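Local coordinates for rhino (Drosophila melanogaster, PDB 5XYV), which binds the N-terminal domain of Deadlock through its chromoshadow domain and probably helps to specify germline piRNA clusters, at residues L27-T32 with V42-I47; L12-I17 with P52-K57; V8-D13 with K34-I39. One frame throughout, in Å; residues are numbered along the deposited sequence.

Contact 1 of 3, residues L27-T32 with V42-I47; sequences LFMFVT and VHINDI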
loop_
_atom_site.group_PDB
_atom_site.type_symbol
_atom_site.label_atom_id
_atom_site.label_comp_id
_atom_site.label_asym_id
_atom_site.label_seq_id
_atom_site.Cartn_x
_atom_site.Cartn_y
_atom_site.Cartn_z
ATOM N N LEU B 27 -7.280 -1.684 8.689
ATOM C CA LEU B 27 -7.366 -1.985 7.272
ATOM C C LEU B 27 -7.845 -3.412 7.113
ATOM O O LEU B 27 -7.242 -4.348 7.649
ATOM C CB LEU B 27 -6.010 -1.794 6.568
ATOM C CG LEU B 27 -5.943 -1.959 5.044
ATOM C CD1 LEU B 27 -6.937 -1.051 4.335
ATOM C CD2 LEU B 27 -4.504 -1.755 4.490
ATOM N N PHE B 28 -8.931 -3.575 6.367
ATOM C CA PHE B 28 -9.449 -4.903 6.084
ATOM C C PHE B 28 -9.253 -5.220 4.620
ATOM O O PHE B 28 -9.352 -4.327 3.768
ATOM C CB PHE B 28 -10.919 -4.999 6.462
ATOM C CG PHE B 28 -11.140 -5.055 7.922
ATOM C CD1 PHE B 28 -11.166 -6.274 8.573
ATOM C CD2 PHE B 28 -11.327 -3.892 8.657
ATOM C CE1 PHE B 28 -11.366 -6.337 9.935
ATOM C CE2 PHE B 28 -11.523 -3.947 10.024
ATOM C CZ PHE B 28 -11.539 -5.169 10.659
ATOM N N MET B 29 -8.949 -6.486 4.350
ATOM C CA MET B 29 -8.791 -6.981 3.007
ATOM C C MET B 29 -9.917 -7.943 2.709
ATOM O O MET B 29 -10.311 -8.725 3.576
ATOM C CB MET B 29 -7.433 -7.671 2.844
ATOM C CG MET B 29 -6.331 -7.078 3.696
ATOM S SD MET B 29 -5.663 -5.580 2.952
ATOM C CE MET B 29 -4.982 -6.264 1.433
ATOM N N PHE B 30 -10.427 -7.875 1.487
ATOM C CA PHE B 30 -11.482 -8.758 1.031
ATOM C C PHE B 30 -10.868 -9.778 0.103
ATOM O O PHE B 30 -10.302 -9.437 -0.944
ATOM C CB PHE B 30 -12.602 -7.937 0.397
ATOM C CG PHE B 30 -13.150 -6.912 1.350
ATOM C CD1 PHE B 30 -12.738 -5.588 1.298
ATOM C CD2 PHE B 30 -13.999 -7.300 2.374
ATOM C CE1 PHE B 30 -13.210 -4.671 2.220
ATOM C CE2 PHE B 30 -14.470 -6.382 3.282
ATOM C CZ PHE B 30 -14.077 -5.071 3.203
ATOM N N VAL B 31 -10.940 -11.038 0.519
ATOM C CA VAL B 31 -10.110 -12.069 -0.085
ATOM C C VAL B 31 -10.890 -13.316 -0.428
ATOM O O VAL B 31 -11.974 -13.568 0.098
ATOM C CB VAL B 31 -8.917 -12.507 0.847
ATOM C CG1 VAL B 31 -7.995 -11.336 1.164
ATOM C CG2 VAL B 31 -9.439 -13.229 2.125
ATOM N N THR B 32 -10.301 -14.098 -1.321
ATOM C CA THR B 32 -10.823 -15.418 -1.642
ATOM C C THR B 32 -9.768 -16.469 -1.292
ATOM O O THR B 32 -8.567 -16.172 -1.229
ATOM C CB THR B 32 -11.242 -15.508 -3.110
ATOM O OG1 THR B 32 -10.099 -15.281 -3.938
ATOM C CG2 THR B 32 -12.277 -14.444 -3.409
ATOM N N VAL B 42 -10.833 -9.875 6.049
ATOM C CA VAL B 42 -9.745 -10.334 6.884
ATOM C C VAL B 42 -8.963 -9.115 7.315
ATOM O O VAL B 42 -8.595 -8.300 6.471
ATOM C CB VAL B 42 -8.856 -11.311 6.107
ATOM C CG1 VAL B 42 -7.469 -11.405 6.725
ATOM C CG2 VAL B 42 -9.541 -12.669 6.010
ATOM N N HIS B 43 -8.718 -8.957 8.610
ATOM C CA HIS B 43 -7.906 -7.822 9.051
ATOM C C HIS B 43 -6.491 -8.001 8.526
ATOM O O HIS B 43 -6.026 -9.140 8.440
ATOM C CB HIS B 43 -7.901 -7.683 10.570
ATOM C CG HIS B 43 -7.278 -6.416 11.045
ATOM N ND1 HIS B 43 -5.918 -6.281 11.256
ATOM C CD2 HIS B 43 -7.813 -5.202 11.314
ATOM C CE1 HIS B 43 -5.656 -5.058 11.665
ATOM N NE2 HIS B 43 -6.792 -4.374 11.700
ATOM N N ILE B 44 -5.816 -6.900 8.158
ATOM C CA ILE B 44 -4.530 -7.021 7.471
ATOM C C ILE B 44 -3.530 -7.693 8.387
ATOM O O ILE B 44 -2.617 -8.382 7.920
ATOM C CB ILE B 44 -3.955 -5.648 6.980
ATOM C CG1 ILE B 44 -2.698 -5.872 6.131
ATOM C CG2 ILE B 44 -3.616 -4.706 8.136
ATOM C CD1 ILE B 44 -2.204 -4.650 5.462
ATOM N N ASN B 45 -3.698 -7.511 9.695
ATOM C CA ASN B 45 -2.800 -8.152 10.650
ATOM C C ASN B 45 -2.890 -9.672 10.599
ATOM O O ASN B 45 -1.955 -10.362 10.988
ATOM C CB ASN B 45 -3.081 -7.669 12.076
ATOM C CG ASN B 45 -2.636 -6.230 12.309
ATOM O OD1 ASN B 45 -1.778 -5.710 11.602
ATOM N ND2 ASN B 45 -3.225 -5.587 13.308
ATOM N N ASP B 46 -4.021 -10.193 10.135
ATOM C CA ASP B 46 -4.218 -11.639 10.114
ATOM C C ASP B 46 -3.491 -12.334 8.954
ATOM O O ASP B 46 -3.343 -13.546 8.951
ATOM C CB ASP B 46 -5.716 -11.973 10.050
ATOM C CG ASP B 46 -6.459 -11.635 11.338
ATOM O OD1 ASP B 46 -5.815 -11.551 12.415
ATOM O OD2 ASP B 46 -7.699 -11.472 11.268
ATOM N N ILE B 47 -3.050 -11.562 7.971
ATOM C CA ILE B 47 -2.407 -12.127 6.782
ATOM C C ILE B 47 -1.014 -11.570 6.477
ATOM O O ILE B 47 -0.347 -12.078 5.594
ATOM C CB ILE B 47 -3.293 -11.937 5.522
ATOM C CG1 ILE B 47 -3.826 -10.511 5.463
ATOM C CG2 ILE B 47 -4.377 -13.007 5.430
ATOM C CD1 ILE B 47 -4.600 -10.201 4.166
#
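The rings of Phe28 and His43, facing each other across the antiparallel beta hairpin of strands 26-33 and 39-43 in the chromoshadow domain, meet edge to face: His43 points its CD2 edge at one face of Phe28, the centroids 5.1 Å apart and the planes at 90°. One face of the imidazole has the carbonyl oxygen of Leu27 above it, offset toward the rim, while Phe28 CE1 sits at its edge. His43 CG stands anti to the backbone N, which swings the CD2 edge over the phenyl face; NE2 is hydrogen-bonded to Asp26 OD1 and ND1 accepts the N-H of Asn45, tilted from the ring plane, so both ring nitrogens hold its rotation. Phe28 and His43 form a non-hydrogen-bonded pair; next to them Met29 and Val42 bond both ways, Met29 N to Val42 O at 2.8 Å and nearly straight (179°). On the face with Met29 and Val42, Val31 CG2 meets Val42 CG2; helix 52-61 covers Leu27 and Met29, and also Ile47 of the following turn. Phe28 also packs on Leu23 of the Deadlock chain. Past the last pair, Ile44 N still reaches Leu27 O at 3.0 Å, and Met29 CG, swung beside its backbone N (chi1 -32°), comes to 3.6 Å from Ile47 CD1.

Contact 2 of 3, residues L12-I17 with P52-K57; sequences LDLDKI and PLQIIK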
loop_
_atom_site.group_PDB
_atom_site.type_symbol
_atom_site.label_atom_id
_atom_site.label_comp_id
_atom_site.label_asym_id
_atom_site.label_seq_id
_atom_site.Cartn_x
_atom_site.Cartn_y
_atom_site.Cartn_z
ATOM N N LEU B 12 -7.559 -22.468 4.779
ATOM C CA LEU B 12 -7.220 -22.567 3.354
ATOM C C LEU B 12 -6.123 -21.595 2.942
ATOM O O LEU B 12 -5.781 -20.669 3.682
ATOM C CB LEU B 12 -8.448 -22.335 2.475
ATOM C CG LEU B 12 -9.719 -23.093 2.836
ATOM C CD1 LEU B 12 -10.905 -22.536 2.057
ATOM C CD2 LEU B 12 -9.530 -24.573 2.546
ATOM N N ASP B 13 -5.577 -21.812 1.754
ATOM C CA ASP B 13 -4.550 -20.937 1.212
ATOM C C ASP B 13 -5.150 -19.744 0.472
ATOM O O ASP B 13 -6.136 -19.880 -0.265
ATOM C CB ASP B 13 -3.631 -21.720 0.281
ATOM C CG ASP B 13 -2.653 -22.596 1.035
ATOM O OD1 ASP B 13 -2.340 -22.281 2.209
ATOM O OD2 ASP B 13 -2.201 -23.604 0.455
ATOM N N LEU B 14 -4.549 -18.574 0.679
ATOM C CA LEU B 14 -5.018 -17.335 0.063
ATOM C C LEU B 14 -5.079 -17.466 -1.462
ATOM O O LEU B 14 -4.131 -17.955 -2.082
ATOM C CB LEU B 14 -4.111 -16.166 0.461
ATOM C CG LEU B 14 -4.534 -14.748 0.069
ATOM C CD1 LEU B 14 -5.819 -14.356 0.751
ATOM C CD2 LEU B 14 -3.441 -13.756 0.415
ATOM N N ASP B 15 -6.197 -17.057 -2.060
ATOM C CA ASP B 15 -6.322 -17.123 -3.508
ATOM C C ASP B 15 -5.999 -15.744 -4.068
ATOM O O ASP B 15 -4.843 -15.467 -4.426
ATOM C CB ASP B 15 -7.723 -17.573 -3.930
ATOM C CG ASP B 15 -7.767 -18.092 -5.361
ATOM O OD1 ASP B 15 -6.714 -18.543 -5.862
ATOM O OD2 ASP B 15 -8.856 -18.044 -5.971
ATOM N N LYS B 16 -7.017 -14.886 -4.132
ATOM C CA LYS B 16 -6.875 -13.501 -4.602
ATOM C C LYS B 16 -7.208 -12.482 -3.480
ATOM O O LYS B 16 -8.008 -12.770 -2.581
ATOM C CB LYS B 16 -7.778 -13.254 -5.840
ATOM C CG LYS B 16 -7.628 -14.245 -7.011
ATOM C CD LYS B 16 -6.217 -14.793 -7.137
ATOM C CE LYS B 16 -6.092 -16.121 -7.956
ATOM N NZ LYS B 16 -6.067 -15.943 -9.475
ATOM N N ILE B 17 -6.592 -11.296 -3.543
ATOM C CA ILE B 17 -7.046 -10.126 -2.783
ATOM C C ILE B 17 -7.833 -9.252 -3.727
ATOM O O ILE B 17 -7.254 -8.699 -4.664
ATOM C CB ILE B 17 -5.888 -9.296 -2.198
ATOM C CG1 ILE B 17 -4.969 -10.172 -1.342
ATOM C CG2 ILE B 17 -6.422 -8.070 -1.437
ATOM C CD1 ILE B 17 -3.952 -9.389 -0.508
ATOM N N PRO B 52 3.089 -11.952 2.880
ATOM C CA PRO B 52 3.543 -10.568 2.701
ATOM C C PRO B 52 3.711 -10.146 1.244
ATOM O O PRO B 52 3.286 -9.043 0.904
ATOM C CB PRO B 52 4.895 -10.530 3.449
ATOM C CG PRO B 52 5.314 -11.959 3.567
ATOM C CD PRO B 52 4.080 -12.785 3.587
ATOM N N LEU B 53 4.275 -10.994 0.396
ATOM C CA LEU B 53 4.528 -10.578 -0.983
ATOM C C LEU B 53 3.259 -10.465 -1.809
ATOM O O LEU B 53 3.198 -9.671 -2.750
ATOM C CB LEU B 53 5.506 -11.526 -1.681
ATOM C CG LEU B 53 6.961 -11.519 -1.217
ATOM C CD1 LEU B 53 7.722 -12.609 -1.940
ATOM C CD2 LEU B 53 7.581 -10.160 -1.510
ATOM N N GLN B 54 2.245 -11.255 -1.476
ATOM C CA GLN B 54 0.979 -11.129 -2.186
ATOM C C GLN B 54 0.284 -9.821 -1.818
ATOM O O GLN B 54 -0.327 -9.178 -2.665
ATOM C CB GLN B 54 0.077 -12.329 -1.901
ATOM C CG GLN B 54 0.402 -13.522 -2.766
ATOM C CD GLN B 54 -0.472 -14.713 -2.479
ATOM O OE1 GLN B 54 -1.650 -14.730 -2.835
ATOM N NE2 GLN B 54 0.110 -15.739 -1.875
ATOM N N ILE B 55 0.392 -9.430 -0.555
ATOM C CA ILE B 55 -0.186 -8.182 -0.080
ATOM C C ILE B 55 0.541 -6.975 -0.681
ATOM O O ILE B 55 -0.096 -6.012 -1.093
ATOM C CB ILE B 55 -0.140 -8.100 1.473
ATOM C CG1 ILE B 55 -0.988 -9.222 2.073
ATOM C CG2 ILE B 55 -0.622 -6.733 1.973
ATOM C CD1 ILE B 55 -0.852 -9.383 3.562
ATOM N N ILE B 56 1.874 -7.041 -0.724
ATOM C CA ILE B 56 2.684 -5.999 -1.330
ATOM C C ILE B 56 2.379 -5.882 -2.826
ATOM O O ILE B 56 2.287 -4.771 -3.364
ATOM C CB ILE B 56 4.186 -6.268 -1.107
ATOM C CG1 ILE B 56 4.545 -6.052 0.360
ATOM C CG2 ILE B 56 5.049 -5.384 -1.983
ATOM C CD1 ILE B 56 5.936 -6.518 0.716
ATOM N N LYS B 57 2.181 -7.015 -3.492
ATOM C CA LYS B 57 1.881 -6.971 -4.919
ATOM C C LYS B 57 0.509 -6.367 -5.174
ATOM O O LYS B 57 0.309 -5.693 -6.176
ATOM C CB LYS B 57 1.983 -8.363 -5.557
ATOM C CG LYS B 57 2.681 -8.328 -6.922
ATOM C CD LYS B 57 2.515 -9.619 -7.730
ATOM C CE LYS B 57 2.859 -10.863 -6.909
ATOM N NZ LYS B 57 4.287 -10.898 -6.458
HETATM O O HOH W 1 -1.928 -16.871 -4.217
#
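With CG anti to the carbonyl carbon (chi1 -83°) and the chain extended beyond it, Gln54 reaches from the helix to the strand and brings its amide oxygen beside Leu14. Leu14, its own CG anti to the backbone N (chi1 -172°), runs the opposite way alongside, and its CD2 comes to 3.8 Å from Gln54 OE1. The strand's polar link to that oxygen goes through a water, 2.6 Å from Gln54 OE1 and 3.2 Å from Asp15 O, placed so that it could donate to both, though other acceptors compete for its protons. Asp15 belongs to a classic beta bulge, in which it and Lys16 both face Thr32 of the neighbouring strand. Farther along, Ile17 extends CD1 to Ile55, 3.9 Å from its CG1. Strand 14-17 and helix 52-57 run nearly parallel, 16° between their directions and 9.3 Å between axes, so the helix lies along the strand that is outermost in this chain's chromoshadow sheet. Ile55 also packs on Ile47 of its own chain and on Ile56 of the second subunit, beside the dimer interface. Gln54 OE1 and Asp15 O, both acceptors, cannot bond each other and need the water's protons between them, whereas Ile17 and Ile55 hold by apolar touch alone.

Contact 3 of 3, residues V8-D13 with K34-I39; sequences VNRGLD and KGCSSI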
loop_
_atom_site.group_PDB
_atom_site.type_symbol
_atom_site.label_atom_id
_atom_site.label_comp_id
_atom_site.label_asym_id
_atom_site.label_seq_id
_atom_site.Cartn_x
_atom_site.Cartn_y
_atom_site.Cartn_z
ATOM N N VAL B 8 -8.865 -16.760 8.057
ATOM C CA VAL B 8 -7.731 -17.680 8.124
ATOM C C VAL B 8 -8.180 -18.980 8.765
ATOM O O VAL B 8 -7.591 -20.030 8.517
ATOM C CB VAL B 8 -6.519 -17.081 8.907
ATOM C CG1 VAL B 8 -5.948 -15.880 8.175
ATOM C CG2 VAL B 8 -6.915 -16.679 10.318
ATOM N N ASN B 9 -9.242 -18.904 9.564
ATOM C CA ASN B 9 -9.763 -20.062 10.276
ATOM C C ASN B 9 -10.315 -21.165 9.369
ATOM O O ASN B 9 -10.507 -22.291 9.822
ATOM C CB ASN B 9 -10.834 -19.616 11.265
ATOM C CG ASN B 9 -10.251 -19.253 12.607
ATOM O OD1 ASN B 9 -9.489 -20.024 13.188
ATOM N ND2 ASN B 9 -10.592 -18.071 13.104
ATOM N N ARG B 10 -10.560 -20.853 8.097
ATOM C CA ARG B 10 -10.914 -21.879 7.125
ATOM C C ARG B 10 -9.754 -22.833 6.938
ATOM O O ARG B 10 -9.925 -23.953 6.456
ATOM C CB ARG B 10 -11.295 -21.267 5.779
ATOM C CG ARG B 10 -12.524 -20.405 5.829
ATOM C CD ARG B 10 -12.875 -19.893 4.444
ATOM N NE ARG B 10 -14.285 -20.157 4.171
ATOM C CZ ARG B 10 -15.245 -19.244 4.245
ATOM N NH1 ARG B 10 -14.948 -17.994 4.546
ATOM N NH2 ARG B 10 -16.495 -19.572 3.982
ATOM N N GLY B 11 -8.569 -22.367 7.315
ATOM C CA GLY B 11 -7.357 -23.122 7.126
ATOM C C GLY B 11 -7.047 -23.333 5.656
ATOM O O GLY B 11 -6.352 -24.285 5.317
ATOM N N LEU B 12 -7.559 -22.468 4.779
ATOM C CA LEU B 12 -7.220 -22.567 3.354
ATOM C C LEU B 12 -6.123 -21.595 2.942
ATOM O O LEU B 12 -5.781 -20.669 3.682
ATOM C CB LEU B 12 -8.448 -22.335 2.475
ATOM C CG LEU B 12 -9.719 -23.093 2.836
ATOM C CD1 LEU B 12 -10.905 -22.536 2.057
ATOM C CD2 LEU B 12 -9.530 -24.573 2.546
ATOM N N ASP B 13 -5.577 -21.812 1.754
ATOM C CA ASP B 13 -4.550 -20.937 1.212
ATOM C C ASP B 13 -5.150 -19.744 0.472
ATOM O O ASP B 13 -6.136 -19.880 -0.265
ATOM C CB ASP B 13 -3.631 -21.720 0.281
ATOM C CG ASP B 13 -2.653 -22.596 1.035
ATOM O OD1 ASP B 13 -2.340 -22.281 2.209
ATOM O OD2 ASP B 13 -2.201 -23.604 0.455
ATOM N N LYS B 34 -8.226 -20.550 -1.935
ATOM C CA LYS B 34 -8.177 -21.611 -2.930
ATOM C C LYS B 34 -9.121 -22.748 -2.582
ATOM O O LYS B 34 -9.105 -23.262 -1.453
ATOM C CB LYS B 34 -6.755 -22.140 -3.080
ATOM C CG LYS B 34 -5.803 -21.141 -3.731
ATOM C CD LYS B 34 -4.379 -21.665 -3.793
ATOM C CE LYS B 34 -3.458 -20.633 -4.411
ATOM N NZ LYS B 34 -2.037 -21.084 -4.404
ATOM N N GLY B 35 -9.950 -23.128 -3.553
ATOM C CA GLY B 35 -10.847 -24.254 -3.378
ATOM C C GLY B 35 -12.183 -23.836 -2.803
ATOM O O GLY B 35 -13.109 -24.648 -2.685
ATOM N N CYS B 36 -12.281 -22.558 -2.449
ATOM C CA CYS B 36 -13.490 -22.007 -1.860
ATOM C C CYS B 36 -14.021 -20.826 -2.651
ATOM O O CYS B 36 -13.252 -20.042 -3.192
ATOM C CB CYS B 36 -13.229 -21.587 -0.412
ATOM S SG CYS B 36 -14.633 -20.794 0.411
ATOM N N SER B 37 -15.342 -20.689 -2.671
ATOM C CA SER B 37 -16.007 -19.659 -3.451
ATOM C C SER B 37 -16.335 -18.379 -2.672
ATOM O O SER B 37 -16.641 -17.352 -3.271
ATOM C CB SER B 37 -17.290 -20.238 -4.041
ATOM O OG SER B 37 -17.998 -19.246 -4.750
ATOM N N SER B 38 -16.274 -18.446 -1.342
ATOM C CA SER B 38 -16.697 -17.323 -0.498
ATOM C C SER B 38 -15.708 -16.160 -0.522
ATOM O O SER B 38 -14.527 -16.354 -0.845
ATOM C CB SER B 38 -16.900 -17.791 0.951
ATOM O OG SER B 38 -17.821 -18.854 1.025
ATOM N N ILE B 39 -16.202 -14.966 -0.180
ATOM C CA ILE B 39 -15.382 -13.758 -0.076
ATOM C C ILE B 39 -15.339 -13.313 1.383
ATOM O O ILE B 39 -16.382 -13.070 1.985
ATOM C CB ILE B 39 -15.926 -12.594 -0.957
ATOM C CG1 ILE B 39 -16.131 -13.055 -2.402
ATOM C CG2 ILE B 39 -15.001 -11.354 -0.900
ATOM C CD1 ILE B 39 -16.578 -11.942 -3.333
#
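Arg10 reaches across to Cys36 and Ser38, and can be followed outward from CB. CB, CG and CD carry the chain toward those residues, CG lying anti to the carbonyl carbon (chi1 -64°) and chi2 extended. A bend at chi3 (130°) then turns the guanidinium, and NE comes to 3.8 Å from Cys36 SG, which approaches the group obliquely. At CZ the neighbour is Ser38, whose CB lies over one face of the flat group, 4.0 Å from Arg10 CZ. NH2 is closest of all to the serine, 3.3 Å from Ser38 OG, but the angle is too poor for a hydrogen bond. Asp40 OD1 answers the charge, in a salt bridge to NH1, so an acid just beyond the segment anchors the end of Arg10. The sulfur is itself positioned: Ser38 N donates to Cys36 SG at 3.4 Å, a long N-H...S bond that helps fix where the sulfur sits. Residues 34-38 connect strands 26-33 and 39-43 of the chromoshadow sheet, and the opposing segment is a 3-10 segment, 8-10, then Gly11 at positive phi, then Leu12 and Asp13 leading into strand 14-23. Leu12 and Arg10 both pack on Trp33 from that N-terminal side. Leu12 also presses CD1 against Cys36 CB, 3.5 Å away. Nearer the sheet the backbones join, Lys34 N donating to Asp13 O at 2.8 Å with an N-H...O angle of 172°. Lys34 then stretches out fully extended; its CD passes 4.1 Å from Asp13 CB, and the opposite charges of Lys34 NZ and Asp13 OD2 remain 5.5 Å apart.

Contact 1 pairs strands 26-33 and 39-43 near the centre of the chain; contact 2, centred about 9 Å away, lays helix 52-61 along strand 14-23 of the same sheet. Contact 3 lies at the surface, its centre about 12 Å from each of the others, and shares Leu12 and Asp13 with contact 2. Along the chain contact 1 falls between the segments of contact 2 and alternates with those of contact 3. Strand 26-33 links contacts 1 and 2 through the backbone of Thr32, whose O and N probably hydrogen-bond to Asp15 N and Lys16 O. Both also touch the second subunit, and contacts 1 and 3 have residues packing on Deadlock, so one small domain serves dimerisation and partner binding.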